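Deoxycytidylate deaminase (Cyanophage S-TIM5, PDB 4P9E) probably converts dCMP to dUMP by zinc-dependent hydrolytic deamination. Local coordinates at residues Met28-Leu41 and Glu84-Ser96. Sequence-based numbering, arbitrary orientation.
Sequences MKVGAIVVKNGSIL and ESIDGSELFCTHS
I33-F92 and V35-E90 are the hydrogen-bonded pairs of an antiparallel ladder that joins strand 31-36 to strand 90-93, with 158° between their directions. Where the chain turns a corner at T94, the side chain of T94 takes over a backbone role: its chi1 of 53° sets OG1 between its own N and carbonyl carbon, and G31 N donates to T94 OG1 at 3.0 Å, while T94 N returns a bond to G31 O. T94 OG1 also lies in plane at the edge of the H95 ring, 2.8 Å from H95 ND1 in a hydrogen bond that helps fix the ring's rotation. V30 CG1 packs on T94 OG1 and C93 SG, and the poorly ordered M28 brings CE to 3.5 Å from H95 CD2.

At the other end K36 has CG anti to the backbone N (chi1 -174°) and the rest of the chain extended, which carries NZ to the loop at S85-D87 that precedes strand 90-93. K36 NZ donates to S85 O (3.1 Å, from above the carbonyl plane) and more weakly to D87 O. K36 NZ also lies 3.9 Å from E84 OE2, a long salt bridge; the other oxygen, E84 OE1, is hydrogen-bonded to S83 of the second subunit. S89 OG bonds I86 O on a lone pair, and V34 CG1 lies 3.6 Å from S89 OG.

The pair belongs to the central mixed sheet of the cytidine deaminase fold. A32, V34, L91 and C93 share the face toward helix 71-80, with C93 against E72, the predicted proton donor. I33, V35 and F92 occupy the other, covered by helix 6-20; V35 CG2 touches F92 CD2, and F92 stacks on Y114. Strands 39-45 and 112-115 flank the pair.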
ATOM      1  N   MET A  28      34.065  10.226   3.459  1.00 79.03           N
ATOM      2  CA  MET A  28      33.381   9.968   2.205  1.00 66.49           C
ATOM      3  C   MET A  28      31.967  10.488   2.263  1.00 61.60           C
ATOM      4  O   MET A  28      31.254  10.209   3.218  1.00 61.74           O
ATOM      5  CB  MET A  28      33.331   8.474   1.966  1.00 57.17           C
ATOM      6  CG  MET A  28      33.407   8.079   0.530  1.00 52.71           C
ATOM      7  SD  MET A  28      33.620   6.303   0.497  1.00 69.29           S
ATOM      8  CE  MET A  28      34.726   6.116  -0.908  1.00 88.69           C
ATOM      9  N   LYS A  29      31.574  11.252   1.249  1.00 52.89           N
ATOM     10  CA  LYS A  29      30.174  11.625   1.057  1.00 50.43           C
ATOM     11  C   LYS A  29      29.502  10.767  -0.038  1.00 43.72           C
ATOM     12  O   LYS A  29      29.939  10.742  -1.186  1.00 46.10           O
ATOM     13  CB  LYS A  29      30.052  13.110   0.734  1.00 48.59           C
ATOM     14  CG  LYS A  29      30.664  14.014   1.774  1.00 55.44           C
ATOM     15  CD  LYS A  29      30.041  15.410   1.733  1.00 54.27           C
ATOM     16  CE  LYS A  29      30.825  16.390   2.598  1.00 67.84           C
ATOM     17  NZ  LYS A  29      31.165  15.802   3.932  1.00 72.83           N
ATOM     18  N   VAL A  30      28.446  10.054   0.340  1.00 49.29           N
ATOM     19  CA  VAL A  30      27.752   9.133  -0.559  1.00 42.92           C
ATOM     20  C   VAL A  30      26.268   9.481  -0.653  1.00 41.59           C
ATOM     21  O   VAL A  30      25.634   9.856   0.342  1.00 39.34           O
ATOM     22  CB  VAL A  30      27.877   7.678  -0.054  1.00 41.68           C
ATOM     23  CG1 VAL A  30      27.435   6.684  -1.124  1.00 37.98           C
ATOM     24  CG2 VAL A  30      29.305   7.394   0.380  1.00 42.23           C
ATOM     25  N   GLY A  31      25.715   9.363  -1.849  1.00 37.47           N
ATOM     26  CA  GLY A  31      24.291   9.546  -2.029  1.00 33.18           C
ATOM     27  C   GLY A  31      23.718   8.333  -2.715  1.00 34.85           C
ATOM     28  O   GLY A  31      24.399   7.687  -3.492  1.00 37.40           O
ATOM     29  N   ALA A  32      22.468   8.009  -2.415  1.00 38.29           N
ATOM     30  CA  ALA A  32      21.769   6.939  -3.132  1.00 37.46           C
ATOM     31  C   ALA A  32      20.336   7.359  -3.472  1.00 37.70           C
ATOM     32  O   ALA A  32      19.755   8.203  -2.805  1.00 34.31           O
ATOM     33  CB  ALA A  32      21.790   5.625  -2.337  1.00 31.92           C
ATOM     34  N   ILE A  33      19.798   6.764  -4.531  1.00 41.73           N
ATOM     35  CA  ILE A  33      18.472   7.064  -5.066  1.00 38.67           C
ATOM     36  C   ILE A  33      17.842   5.751  -5.513  1.00 40.25           C
ATOM     37  O   ILE A  33      18.458   5.004  -6.260  1.00 38.47           O
ATOM     38  CB  ILE A  33      18.586   7.992  -6.291  1.00 40.07           C
ATOM     39  CG1 ILE A  33      18.824   9.419  -5.840  1.00 44.72           C
ATOM     40  CG2 ILE A  33      17.336   7.991  -7.104  1.00 40.02           C
ATOM     41  CD1 ILE A  33      17.653  10.006  -5.126  1.00 42.80           C
ATOM     42  N   VAL A  34      16.631   5.458  -5.038  1.00 33.33           N
ATOM     43  CA  VAL A  34      15.884   4.310  -5.547  1.00 32.20           C
ATOM     44  C   VAL A  34      14.913   4.731  -6.649  1.00 32.20           C
ATOM     45  O   VAL A  34      14.156   5.688  -6.504  1.00 33.12           O
ATOM     46  CB  VAL A  34      15.176   3.507  -4.423  1.00 29.55           C
ATOM     47  CG1 VAL A  34      14.271   2.437  -5.018  1.00 27.06           C
ATOM     48  CG2 VAL A  34      16.214   2.846  -3.522  1.00 26.53           C
ATOM     49  N   VAL A  35      14.966   4.033  -7.778  1.00 28.03           N
ATOM     50  CA  VAL A  35      14.072   4.333  -8.886  1.00 26.61           C
ATOM     51  C   VAL A  35      13.307   3.092  -9.313  1.00 30.00           C
ATOM     52  O   VAL A  35      13.869   2.011  -9.420  1.00 31.30           O
ATOM     53  CB  VAL A  35      14.827   4.932 -10.089  1.00 28.76           C
ATOM     54  CG1 VAL A  35      13.854   5.267 -11.208  1.00 27.34           C
ATOM     55  CG2 VAL A  35      15.598   6.172  -9.662  1.00 22.66           C
ATOM     56  N   LYS A  36      12.012   3.250  -9.538  1.00 36.57           N
ATOM     57  CA  LYS A  36      11.184   2.155 -10.019  1.00 33.17           C
ATOM     58  C   LYS A  36      10.025   2.717 -10.826  1.00 34.97           C
ATOM     59  O   LYS A  36       9.421   3.730 -10.451  1.00 32.72           O
ATOM     60  CB  LYS A  36      10.681   1.340  -8.837  1.00 33.72           C
ATOM     61  CG  LYS A  36       9.933   0.096  -9.186  1.00 39.12           C
ATOM     62  CD  LYS A  36       9.606  -0.642  -7.919  1.00 41.35           C
ATOM     63  CE  LYS A  36       8.650  -1.790  -8.152  1.00 43.48           C
ATOM     64  NZ  LYS A  36       8.087  -2.301  -6.858  1.00 45.55           N
ATOM     65  N   ASN A  37       9.731   2.063 -11.948  1.00 41.45           N
ATOM     66  CA  ASN A  37       8.636   2.474 -12.830  1.00 42.62           C
ATOM     67  C   ASN A  37       8.616   3.964 -13.166  1.00 40.17           C
ATOM     68  O   ASN A  37       7.561   4.587 -13.176  1.00 38.80           O
ATOM     69  CB  ASN A  37       7.293   2.089 -12.221  1.00 40.28           C
ATOM     70  CG  ASN A  37       7.228   0.626 -11.825  1.00 48.31           C
ATOM     71  OD1 ASN A  37       7.920  -0.219 -12.401  1.00 54.71           O
ATOM     72  ND2 ASN A  37       6.402   0.319 -10.831  1.00 45.00           N
ATOM     73  N   GLY A  38       9.786   4.529 -13.428  1.00 39.32           N
ATOM     74  CA  GLY A  38       9.888   5.928 -13.803  1.00 33.05           C
ATOM     75  C   GLY A  38       9.737   6.907 -12.658  1.00 34.01           C
ATOM     76  O   GLY A  38       9.484   8.081 -12.870  1.00 36.80           O
ATOM     77  N   SER A  39       9.905   6.433 -11.440  1.00 37.78           N
ATOM     78  CA  SER A  39       9.720   7.293 -10.302  1.00 34.85           C
ATOM     79  C   SER A  39      10.769   7.073  -9.207  1.00 36.65           C
ATOM     80  O   SER A  39      11.075   5.933  -8.842  1.00 39.29           O
ATOM     81  CB  SER A  39       8.319   7.077  -9.751  1.00 38.73           C
ATOM     82  OG  SER A  39       8.112   7.872  -8.602  1.00 46.43           O
ATOM     83  N   ILE A  40      11.318   8.169  -8.687  1.00 36.67           N
ATOM     84  CA  ILE A  40      12.139   8.107  -7.480  1.00 37.86           C
ATOM     85  C   ILE A  40      11.261   7.703  -6.303  1.00 33.14           C
ATOM     86  O   ILE A  40      10.172   8.232  -6.140  1.00 32.89           O
ATOM     87  CB  ILE A  40      12.775   9.472  -7.149  1.00 38.53           C
ATOM     88  CG1 ILE A  40      13.584   9.986  -8.327  1.00 34.14           C
ATOM     89  CG2 ILE A  40      13.657   9.379  -5.910  1.00 32.37           C
ATOM     90  CD1 ILE A  40      14.140  11.358  -8.087  1.00 33.18           C
ATOM     91  N   LEU A  41      11.726   6.769  -5.488  1.00 29.89           N
ATOM     92  CA  LEU A  41      10.939   6.325  -4.353  1.00 26.12           C
ATOM     93  C   LEU A  41      11.620   6.603  -3.029  1.00 26.44           C
ATOM     94  O   LEU A  41      10.970   6.661  -2.003  1.00 41.16           O
ATOM     95  CB  LEU A  41      10.639   4.836  -4.460  1.00 27.88           C
ATOM     96  CG  LEU A  41       9.941   4.400  -5.735  1.00 33.73           C
ATOM     97  CD1 LEU A  41       9.793   2.904  -5.678  1.00 33.71           C
ATOM     98  CD2 LEU A  41       8.599   5.115  -5.943  1.00 31.39           C
ATOM     99  N   GLU A  84       5.612   1.200  -0.804  1.00 36.68           N
ATOM    100  CA  GLU A  84       5.972   0.789  -2.140  1.00 38.30           C
ATOM    101  C   GLU A  84       7.129  -0.192  -2.036  1.00 38.06           C
ATOM    102  O   GLU A  84       8.076   0.035  -1.296  1.00 42.92           O
ATOM    103  CB  GLU A  84       6.346   2.047  -2.936  1.00 42.87           C
ATOM    104  CG  GLU A  84       6.644   1.843  -4.388  1.00 43.79           C
ATOM    105  CD  GLU A  84       5.438   1.388  -5.174  1.00 50.84           C
ATOM    106  OE1 GLU A  84       4.488   2.195  -5.322  1.00 50.72           O
ATOM    107  OE2 GLU A  84       5.443   0.227  -5.646  1.00 56.31           O
ATOM    108  N   SER A  85       7.047  -1.297  -2.757  1.00 38.10           N
ATOM    109  CA  SER A  85       8.070  -2.335  -2.664  1.00 37.18           C
ATOM    110  C   SER A  85       9.405  -1.929  -3.296  1.00 38.52           C
ATOM    111  O   SER A  85       9.440  -1.192  -4.278  1.00 41.39           O
ATOM    112  CB  SER A  85       7.585  -3.634  -3.295  1.00 33.09           C
ATOM    113  OG  SER A  85       8.613  -4.599  -3.276  1.00 37.02           O
ATOM    114  N   ILE A  86      10.502  -2.422  -2.730  1.00 33.16           N
ATOM    115  CA  ILE A  86      11.821  -2.138  -3.269  1.00 31.92           C
ATOM    116  C   ILE A  86      12.174  -3.140  -4.382  1.00 32.87           C
ATOM    117  O   ILE A  86      13.071  -2.904  -5.194  1.00 30.56           O
ATOM    118  CB  ILE A  86      12.896  -2.123  -2.156  1.00 28.79           C
ATOM    119  CG1 ILE A  86      14.171  -1.437  -2.653  1.00 27.21           C
ATOM    120  CG2 ILE A  86      13.183  -3.518  -1.643  1.00 26.03           C
ATOM    121  CD1 ILE A  86      15.274  -1.394  -1.647  1.00 25.00           C
ATOM    122  N   ASP A  87      11.438  -4.248  -4.415  1.00 39.23           N
ATOM    123  CA  ASP A  87      11.650  -5.310  -5.387  1.00 40.42           C
ATOM    124  C   ASP A  87      11.456  -4.812  -6.820  1.00 42.77           C
ATOM    125  O   ASP A  87      10.437  -4.202  -7.130  1.00 41.42           O
ATOM    126  CB  ASP A  87      10.662  -6.436  -5.109  1.00 47.23           C
ATOM    127  CG  ASP A  87      11.131  -7.786  -5.637  1.00 56.90           C
ATOM    128  OD1 ASP A  87      12.250  -7.873  -6.183  1.00 57.17           O
ATOM    129  OD2 ASP A  87      10.380  -8.772  -5.491  1.00 59.65           O
ATOM    130  N   GLY A  88      12.442  -5.065  -7.682  1.00 35.21           N
ATOM    131  CA  GLY A  88      12.375  -4.661  -9.075  1.00 32.01           C
ATOM    132  C   GLY A  88      12.823  -3.238  -9.346  1.00 35.45           C
ATOM    133  O   GLY A  88      12.827  -2.780 -10.480  1.00 39.07           O
ATOM    134  N   SER A  89      13.206  -2.529  -8.301  1.00 33.94           N
ATOM    135  CA  SER A  89      13.706  -1.178  -8.463  1.00 37.81           C
ATOM    136  C   SER A  89      15.171  -1.185  -8.869  1.00 34.53           C
ATOM    137  O   SER A  89      15.805  -2.241  -8.946  1.00 35.56           O
ATOM    138  CB  SER A  89      13.575  -0.412  -7.155  1.00 36.94           C
ATOM    139  OG  SER A  89      14.493  -0.922  -6.206  1.00 31.90           O
ATOM    140  N   GLU A  90      15.697   0.009  -9.114  1.00 33.17           N
ATOM    141  CA  GLU A  90      17.117   0.188  -9.378  1.00 37.75           C
ATOM    142  C   GLU A  90      17.729   1.181  -8.417  1.00 35.82           C
ATOM    143  O   GLU A  90      17.093   2.141  -8.002  1.00 33.81           O
ATOM    144  CB  GLU A  90      17.325   0.687 -10.787  1.00 36.22           C
ATOM    145  CG  GLU A  90      16.286   0.152 -11.736  1.00 52.64           C
ATOM    146  CD  GLU A  90      16.761   0.163 -13.150  1.00 49.65           C
ATOM    147  OE1 GLU A  90      16.612   1.204 -13.820  1.00 55.04           O
ATOM    148  OE2 GLU A  90      17.299  -0.872 -13.574  1.00 44.90           O
ATOM    149  N   LEU A  91      18.981   0.946  -8.074  1.00 34.85           N
ATOM    150  CA  LEU A  91      19.689   1.818  -7.173  1.00 30.33           C
ATOM    151  C   LEU A  91      20.707   2.680  -7.926  1.00 35.28           C
ATOM    152  O   LEU A  91      21.586   2.143  -8.586  1.00 36.68           O
ATOM    153  CB  LEU A  91      20.415   0.945  -6.173  1.00 29.65           C
ATOM    154  CG  LEU A  91      21.134   1.691  -5.067  1.00 39.01           C
ATOM    155  CD1 LEU A  91      20.126   2.523  -4.287  1.00 36.00           C
ATOM    156  CD2 LEU A  91      21.822   0.677  -4.188  1.00 37.09           C
ATOM    157  N   PHE A  92      20.586   4.005  -7.851  1.00 31.64           N
ATOM    158  CA  PHE A  92      21.671   4.879  -8.300  1.00 32.00           C
ATOM    159  C   PHE A  92      22.462   5.347  -7.098  1.00 32.96           C
ATOM    160  O   PHE A  92      21.952   6.055  -6.245  1.00 31.16           O
ATOM    161  CB  PHE A  92      21.167   6.101  -9.051  1.00 30.62           C
ATOM    162  CG  PHE A  92      20.566   5.786 -10.370  1.00 36.26           C
ATOM    163  CD1 PHE A  92      21.274   6.010 -11.534  1.00 37.71           C
ATOM    164  CD2 PHE A  92      19.292   5.254 -10.459  1.00 32.15           C
ATOM    165  CE1 PHE A  92      20.712   5.712 -12.754  1.00 36.78           C
ATOM    166  CE2 PHE A  92      18.743   4.956 -11.680  1.00 32.21           C
ATOM    167  CZ  PHE A  92      19.450   5.184 -12.821  1.00 33.08           C
ATOM    168  N   CYS A  93      23.721   4.958  -7.028  1.00 36.86           N
ATOM    169  CA  CYS A  93      24.547   5.414  -5.943  1.00 36.51           C
ATOM    170  C   CYS A  93      25.784   6.170  -6.479  1.00 38.59           C
ATOM    171  O   CYS A  93      26.253   5.897  -7.582  1.00 42.01           O
ATOM    172  CB  CYS A  93      24.922   4.218  -5.060  1.00 39.48           C
ATOM    173  SG  CYS A  93      25.520   4.688  -3.408  1.00 58.70           S
ATOM    174  N   THR A  94      26.283   7.145  -5.730  1.00 25.68           N
ATOM    175  CA  THR A  94      27.546   7.781  -6.094  1.00 30.16           C
ATOM    176  C   THR A  94      28.706   6.797  -6.005  1.00 31.86           C
ATOM    177  O   THR A  94      29.663   6.897  -6.751  1.00 32.00           O
ATOM    178  CB  THR A  94      27.879   9.005  -5.211  1.00 28.05           C
ATOM    179  OG1 THR A  94      27.826   8.641  -3.829  1.00 31.94           O
ATOM    180  CG2 THR A  94      26.910  10.140  -5.467  1.00 29.55           C
ATOM    181  N   HIS A  95      28.613   5.838  -5.097  1.00 29.29           N
ATOM    182  CA  HIS A  95      29.687   4.880  -4.926  1.00 31.31           C
ATOM    183  C   HIS A  95      29.247   3.442  -5.062  1.00 36.44           C
ATOM    184  O   HIS A  95      28.111   3.112  -4.762  1.00 38.45           O
ATOM    185  CB  HIS A  95      30.359   5.072  -3.580  1.00 36.71           C
ATOM    186  CG  HIS A  95      31.075   6.379  -3.454  1.00 43.11           C
ATOM    187  ND1 HIS A  95      30.407   7.579  -3.345  1.00 41.49           N
ATOM    188  CD2 HIS A  95      32.392   6.670  -3.459  1.00 44.21           C
ATOM    189  CE1 HIS A  95      31.290   8.558  -3.267  1.00 40.79           C
ATOM    190  NE2 HIS A  95      32.501   8.038  -3.325  1.00 43.56           N
ATOM    191  N   SER A  96      30.160   2.613  -5.560  1.00 41.94           N
ATOM    192  CA  SER A  96      30.071   1.166  -5.466  1.00 42.43           C
ATOM    193  C   SER A  96      29.751   0.825  -4.007  1.00 44.31           C
ATOM    194  O   SER A  96      30.281   1.465  -3.106  1.00 51.28           O
ATOM    195  CB  SER A  96      31.405   0.553  -5.933  1.00 46.48           C
ATOM    196  OG  SER A  96      31.786  -0.613  -5.209  1.00 58.27           O
TER